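Local coordinates for ArtJ (Geobacillus stearothermophilus, PDB 2PVU), which binds the basic amino acids arginine, lysine and histidine and probably delivers them to its partner ABC transporter, Art(MP)2, at residues I87-L92 with G151-T156; Q116-S121 with G227-K232. All blocks are in the same frame, centred on the assembly; numbering follows the deposited sequence.

Contact 1: I87-L92 with G151-T156; sequences IGWDPL and GVQNAT. With LYS (lysine), chain E.
Trp89 and Gln153 each set CG anti to the backbone N (chi1 179° in both), and these torsions send an indole ring and an extended amide arm to meet beside the bound lysine. The contact illustrates ligand binding in a two-lobed, family 3 solute-binding fold: the start of helix 89-98 faces the end of strand 150-153 across the cleft. Gln153 reaches over one face of the indole, its amide plane turned 37° from the ring, with NE2 3.3 Å from Trp89 CB. The lysine chain runs over that same face, CE lying 3.5 Å from Trp89 CZ3, and its NZ donates to Gln153 OE1 at 2.8 Å. Asp49 OD2 and the backbone O of Glu176 accept from Gln153 NE2, while Thr178 OG1 bonds to OE1, so the amide is fixed in rotation. At the ring edge, Trp89 NE1 donates to Ala155 O (3.1 Å, 146° at the hydrogen); the acceptor lies in the indole plane, yet the donor sits above the carbonyl plane. An alanine in place of the indole is likely to strip the lysine chain of the flat wall along its methylenes and leave Ala155 O without this donor. Nearer the surface, Asn154 ND2 bonds to Asp90 OD2 at 3.0 Å on the syn side, with a weak second bond to OD1. Thr156 puts CG2 3.7 Å from Trp89 NE1; its OG1 N-caps helix 157-166 at Gln159 N and also donates to Gln153 O, 2.7 Å away.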
loop_
_atom_site.group_PDB
_atom_site.type_symbol
_atom_site.label_atom_id
_atom_site.label_comp_id
_atom_site.label_asym_id
_atom_site.label_seq_id
_atom_site.Cartn_x
_atom_site.Cartn_y
_atom_site.Cartn_z
ATOM N N ILE A 87 8.060 -5.926 -9.168
ATOM C CA ILE A 87 9.001 -6.898 -8.661
ATOM C C ILE A 87 8.526 -7.717 -7.487
ATOM O O ILE A 87 9.199 -8.700 -7.105
ATOM C CB ILE A 87 10.382 -6.294 -8.383
ATOM C CG1 ILE A 87 10.270 -5.103 -7.446
ATOM C CG2 ILE A 87 11.053 -5.924 -9.733
ATOM C CD1 ILE A 87 11.653 -4.590 -6.955
ATOM N N GLY A 88 7.380 -7.356 -6.921
ATOM C CA GLY A 88 6.857 -8.170 -5.821
ATOM C C GLY A 88 7.309 -7.548 -4.495
ATOM O O GLY A 88 8.236 -6.742 -4.463
ATOM N N TRP A 89 6.631 -7.907 -3.413
ATOM C CA TRP A 89 6.705 -7.133 -2.181
ATOM C C TRP A 89 8.028 -7.418 -1.458
ATOM O O TRP A 89 8.799 -6.493 -1.113
ATOM C CB TRP A 89 5.508 -7.540 -1.313
ATOM C CG TRP A 89 5.395 -6.867 0.042
ATOM C CD1 TRP A 89 5.542 -7.477 1.299
ATOM C CD2 TRP A 89 5.143 -5.497 0.288
ATOM N NE1 TRP A 89 5.342 -6.546 2.293
ATOM C CE2 TRP A 89 5.120 -5.316 1.699
ATOM C CE3 TRP A 89 4.942 -4.373 -0.548
ATOM C CZ2 TRP A 89 4.875 -4.051 2.287
ATOM C CZ3 TRP A 89 4.680 -3.101 0.040
ATOM C CH2 TRP A 89 4.642 -2.951 1.430
ATOM N N ASP A 90 8.273 -8.680 -1.153
ATOM C CA ASP A 90 9.494 -8.964 -0.409
ATOM C C ASP A 90 10.759 -8.646 -1.250
ATOM O O ASP A 90 11.743 -8.065 -0.734
ATOM C CB ASP A 90 9.472 -10.377 0.180
ATOM C CG ASP A 90 8.524 -10.460 1.388
ATOM O OD1 ASP A 90 8.803 -9.813 2.427
ATOM O OD2 ASP A 90 7.488 -11.133 1.296
ATOM N N PRO A 91 10.736 -9.001 -2.545
ATOM C CA PRO A 91 11.837 -8.547 -3.416
ATOM C C PRO A 91 12.048 -7.065 -3.453
ATOM O O PRO A 91 13.199 -6.645 -3.586
ATOM C CB PRO A 91 11.430 -9.044 -4.800
ATOM C CG PRO A 91 10.674 -10.384 -4.454
ATOM C CD PRO A 91 9.825 -9.925 -3.249
ATOM N N LEU A 92 10.968 -6.283 -3.360
ATOM C CA LEU A 92 11.072 -4.806 -3.415
ATOM C C LEU A 92 11.986 -4.325 -2.277
ATOM O O LEU A 92 12.913 -3.513 -2.492
ATOM C CB LEU A 92 9.687 -4.157 -3.355
ATOM C CG LEU A 92 9.651 -2.628 -3.139
ATOM C CD1 LEU A 92 10.461 -1.942 -4.253
ATOM C CD2 LEU A 92 8.195 -2.141 -3.091
ATOM N N GLY A 151 -5.595 -13.953 7.712
ATOM C CA GLY A 151 -4.687 -13.874 6.603
ATOM C C GLY A 151 -4.149 -12.453 6.444
ATOM O O GLY A 151 -4.895 -11.478 6.585
ATOM N N VAL A 152 -2.852 -12.347 6.139
ATOM C CA VAL A 152 -2.206 -11.050 5.906
ATOM C C VAL A 152 -1.181 -11.205 4.803
ATOM O O VAL A 152 -0.720 -12.323 4.512
ATOM C CB VAL A 152 -1.454 -10.532 7.163
ATOM C CG1 VAL A 152 -2.445 -10.142 8.279
ATOM C CG2 VAL A 152 -0.414 -11.574 7.650
ATOM N N GLN A 153 -0.787 -10.079 4.220
ATOM C CA GLN A 153 0.378 -10.098 3.358
ATOM C C GLN A 153 1.642 -10.049 4.228
ATOM O O GLN A 153 1.693 -9.326 5.252
ATOM C CB GLN A 153 0.347 -8.982 2.323
ATOM C CG GLN A 153 1.597 -8.984 1.416
ATOM C CD GLN A 153 1.508 -7.960 0.296
ATOM O OE1 GLN A 153 0.735 -6.999 0.373
ATOM N NE2 GLN A 153 2.317 -8.147 -0.730
ATOM N N ASN A 154 2.601 -10.902 3.884
ATOM C CA ASN A 154 3.863 -10.992 4.641
ATOM C C ASN A 154 4.488 -9.608 4.822
ATOM O O ASN A 154 4.505 -8.815 3.885
ATOM C CB ASN A 154 4.866 -11.856 3.881
ATOM C CG ASN A 154 6.098 -12.145 4.694
ATOM O OD1 ASN A 154 6.008 -12.724 5.772
ATOM N ND2 ASN A 154 7.265 -11.750 4.177
ATOM N N ALA A 155 5.039 -9.343 5.997
ATOM C CA ALA A 155 5.825 -8.120 6.209
ATOM C C ALA A 155 5.062 -6.827 5.891
ATOM O O ALA A 155 5.600 -5.899 5.268
ATOM C CB ALA A 155 7.156 -8.189 5.460
ATOM N N THR A 156 3.815 -6.762 6.385
ATOM C CA THR A 156 2.975 -5.583 6.281
ATOM C C THR A 156 2.547 -5.095 7.664
ATOM O O THR A 156 2.676 -5.806 8.685
ATOM C CB THR A 156 1.697 -5.819 5.443
ATOM O OG1 THR A 156 0.915 -6.849 6.060
ATOM C CG2 THR A 156 2.039 -6.263 4.007
HETATM N N LYS E . 0.450 -0.224 3.866
HETATM C CA LYS E . 0.789 -1.586 4.395
HETATM C C LYS E . 2.302 -1.673 4.640
HETATM O O LYS E . 2.783 -2.649 5.197
HETATM C CB LYS E . 0.380 -2.661 3.394
HETATM C CG LYS E . 1.076 -2.471 2.024
HETATM C CD LYS E . 1.069 -3.777 1.202
HETATM C CE LYS E . 1.261 -3.450 -0.271
HETATM N NZ LYS E . 1.460 -4.750 -1.111
HETATM O OXT LYS E . 3.071 -0.764 4.259
#

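Contact 2: Q116-S121 with G227-K232; sequences QSYDFS and GMIFPK
Lys232 folds back over strand 118-120. CB lies 3.7 Å from Ser117 O; bends at chi2 (60°) and chi3 (78°) then turn the chain so that CD passes 3.3 Å from Asp119 OD1 and CE approaches Tyr118 O. At the tip, NZ donates to Tyr118 O at 3.0 Å from above the carbonyl plane, forms a salt bridge with Asp119 OD1 at 3.1 Å on the anti side, and bonds to Lys115 O. Asp119 OD2 accepts from Asn233 N. Alongside this polar group, strands 118-120 and 224-231 pair antiparallel in the mixed sheet of the solute-binding fold, Asp119 with Phe230 as a hydrogen-bonded pair and Phe120 with Ile229 as a non-hydrogen-bonded one. Helix 89-98 lies against Ile229 and Tyr118, helix 237-249 against Phe230. On the Phe120 side of the sheet, Ile229 CG1 makes a CH-pi contact over the phenyl face, 4.2 Å from its centroid, and CD1 touches the Tyr118 ring. Beyond Phe120 and Ile229, Ser121 N donates to Met228 O, and Met228 N donates to Ser121 OG at 2.9 Å. With two carbonyls and a carboxylate around one ammonium group, Lys232 probably stays charged and ties the chain after strand 224-231 to strand 118-120 and the end of helix 112-115.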
loop_
_atom_site.group_PDB
_atom_site.type_symbol
_atom_site.label_atom_id
_atom_site.label_comp_id
_atom_site.label_asym_id
_atom_site.label_seq_id
_atom_site.Cartn_x
_atom_site.Cartn_y
_atom_site.Cartn_z
ATOM N N GLN A 116 14.586 2.910 9.913
ATOM C CA GLN A 116 15.920 2.466 10.322
ATOM C C GLN A 116 16.739 1.983 9.132
ATOM O O GLN A 116 17.973 2.040 9.145
ATOM C CB GLN A 116 15.844 1.345 11.343
ATOM C CG GLN A 116 15.451 1.818 12.718
ATOM C CD GLN A 116 15.326 0.659 13.686
ATOM O OE1 GLN A 116 15.303 -0.522 13.286
ATOM N NE2 GLN A 116 15.252 0.985 14.965
ATOM N N SER A 117 16.050 1.512 8.098
ATOM C CA SER A 117 16.712 0.880 6.959
ATOM C C SER A 117 16.517 1.623 5.651
ATOM O O SER A 117 17.301 1.433 4.714
ATOM C CB SER A 117 16.225 -0.565 6.798
ATOM O OG SER A 117 16.751 -1.355 7.840
ATOM N N TYR A 118 15.484 2.452 5.576
ATOM C CA TYR A 118 15.128 3.144 4.323
ATOM C C TYR A 118 14.808 4.601 4.613
ATOM O O TYR A 118 14.637 4.983 5.780
ATOM C CB TYR A 118 13.891 2.505 3.662
ATOM C CG TYR A 118 13.992 1.006 3.567
ATOM C CD1 TYR A 118 14.751 0.389 2.557
ATOM C CD2 TYR A 118 13.326 0.201 4.483
ATOM C CE1 TYR A 118 14.845 -1.019 2.474
ATOM C CE2 TYR A 118 13.417 -1.204 4.412
ATOM C CZ TYR A 118 14.176 -1.797 3.417
ATOM O OH TYR A 118 14.229 -3.183 3.384
ATOM N N ASP A 119 14.761 5.416 3.564
ATOM C CA ASP A 119 14.258 6.795 3.665
ATOM C C ASP A 119 12.898 6.854 3.002
ATOM O O ASP A 119 12.627 6.071 2.075
ATOM C CB ASP A 119 15.207 7.754 2.944
ATOM C CG ASP A 119 16.436 8.077 3.752
ATOM O OD1 ASP A 119 16.477 7.835 4.978
ATOM O OD2 ASP A 119 17.376 8.594 3.140
ATOM N N PHE A 120 12.042 7.770 3.459
ATOM C CA PHE A 120 10.714 7.983 2.857
ATOM C C PHE A 120 10.532 9.399 2.386
ATOM O O PHE A 120 11.115 10.344 2.980
ATOM C CB PHE A 120 9.596 7.697 3.882
ATOM C CG PHE A 120 9.428 6.212 4.219
ATOM C CD1 PHE A 120 8.629 5.414 3.428
ATOM C CD2 PHE A 120 10.093 5.638 5.281
ATOM C CE1 PHE A 120 8.431 4.038 3.706
ATOM C CE2 PHE A 120 9.908 4.251 5.570
ATOM C CZ PHE A 120 9.106 3.465 4.782
ATOM N N SER A 121 9.700 9.557 1.348
ATOM C CA SER A 121 9.192 10.867 0.965
ATOM C C SER A 121 8.257 11.406 2.071
ATOM O O SER A 121 7.875 10.650 3.007
ATOM C CB SER A 121 8.410 10.757 -0.369
ATOM O OG SER A 121 7.132 10.132 -0.182
ATOM N N GLY A 227 4.266 6.613 2.094
ATOM C CA GLY A 227 5.377 7.405 1.518
ATOM C C GLY A 227 5.979 6.620 0.353
ATOM O O GLY A 227 5.875 5.388 0.288
ATOM N N MET A 228 6.581 7.349 -0.602
ATOM C CA MET A 228 7.478 6.715 -1.574
ATOM C C MET A 228 8.713 6.339 -0.759
ATOM O O MET A 228 8.966 6.950 0.262
ATOM C CB MET A 228 7.773 7.703 -2.703
ATOM C CG MET A 228 6.588 7.745 -3.697
ATOM S SD MET A 228 6.659 9.177 -4.748
ATOM C CE MET A 228 5.933 10.454 -3.740
ATOM N N ILE A 229 9.439 5.301 -1.158
ATOM C CA ILE A 229 10.543 4.778 -0.337
ATOM C C ILE A 229 11.841 4.725 -1.149
ATOM O O ILE A 229 11.813 4.624 -2.373
ATOM C CB ILE A 229 10.173 3.386 0.196
ATOM C CG1 ILE A 229 11.180 2.895 1.244
ATOM C CG2 ILE A 229 10.114 2.360 -0.972
ATOM C CD1 ILE A 229 10.746 1.617 1.932
ATOM N N PHE A 230 12.976 4.858 -0.463
ATOM C CA PHE A 230 14.289 4.997 -1.121
ATOM C C PHE A 230 15.297 4.237 -0.310
ATOM O O PHE A 230 15.127 4.106 0.905
ATOM C CB PHE A 230 14.752 6.474 -1.124
ATOM C CG PHE A 230 13.779 7.421 -1.791
ATOM C CD1 PHE A 230 13.771 7.568 -3.181
ATOM C CD2 PHE A 230 12.866 8.107 -1.036
ATOM C CE1 PHE A 230 12.838 8.449 -3.831
ATOM C CE2 PHE A 230 11.927 8.985 -1.653
ATOM C CZ PHE A 230 11.903 9.135 -3.035
ATOM N N PRO A 231 16.394 3.800 -0.965
ATOM C CA PRO A 231 17.503 3.338 -0.153
ATOM C C PRO A 231 17.957 4.491 0.735
ATOM O O PRO A 231 17.828 5.673 0.381
ATOM C CB PRO A 231 18.606 3.032 -1.172
ATOM C CG PRO A 231 17.850 2.764 -2.516
ATOM C CD PRO A 231 16.654 3.727 -2.418
ATOM N N LYS A 232 18.485 4.129 1.889
ATOM C CA LYS A 232 19.023 5.070 2.845
ATOM C C LYS A 232 20.033 6.000 2.176
ATOM O O LYS A 232 20.874 5.557 1.382
ATOM C CB LYS A 232 19.638 4.265 3.990
ATOM C CG LYS A 232 20.093 5.059 5.202
ATOM C CD LYS A 232 18.959 5.808 5.832
ATOM C CE LYS A 232 18.078 4.917 6.673
ATOM N NZ LYS A 232 17.105 5.835 7.317
HETATM O O HOH W 1 18.578 1.164 2.309
#

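Overall arrangement
Contact 2 is a buried pairing inside one lobe, whereas contact 1 is partly buried and joins two lobes across the ligand cleft. Their centres lie about 16 Å apart and they do not touch, but both reach the same mixed sheet through strands 150-153, 118-120 and 224-231. Helix 89-98 also relates them: Trp89 at its start sets its ring edge-to-face with Phe93, whose backbone O accepts from Tyr118 OH of contact 2. The chemistry follows the place. Contact 1 relies on side-chain amides, a carboxylate, an indole and the ligand itself, while contact 2 relies on regular backbone bonds and apolar side chains, with a salt bridge at its more exposed end.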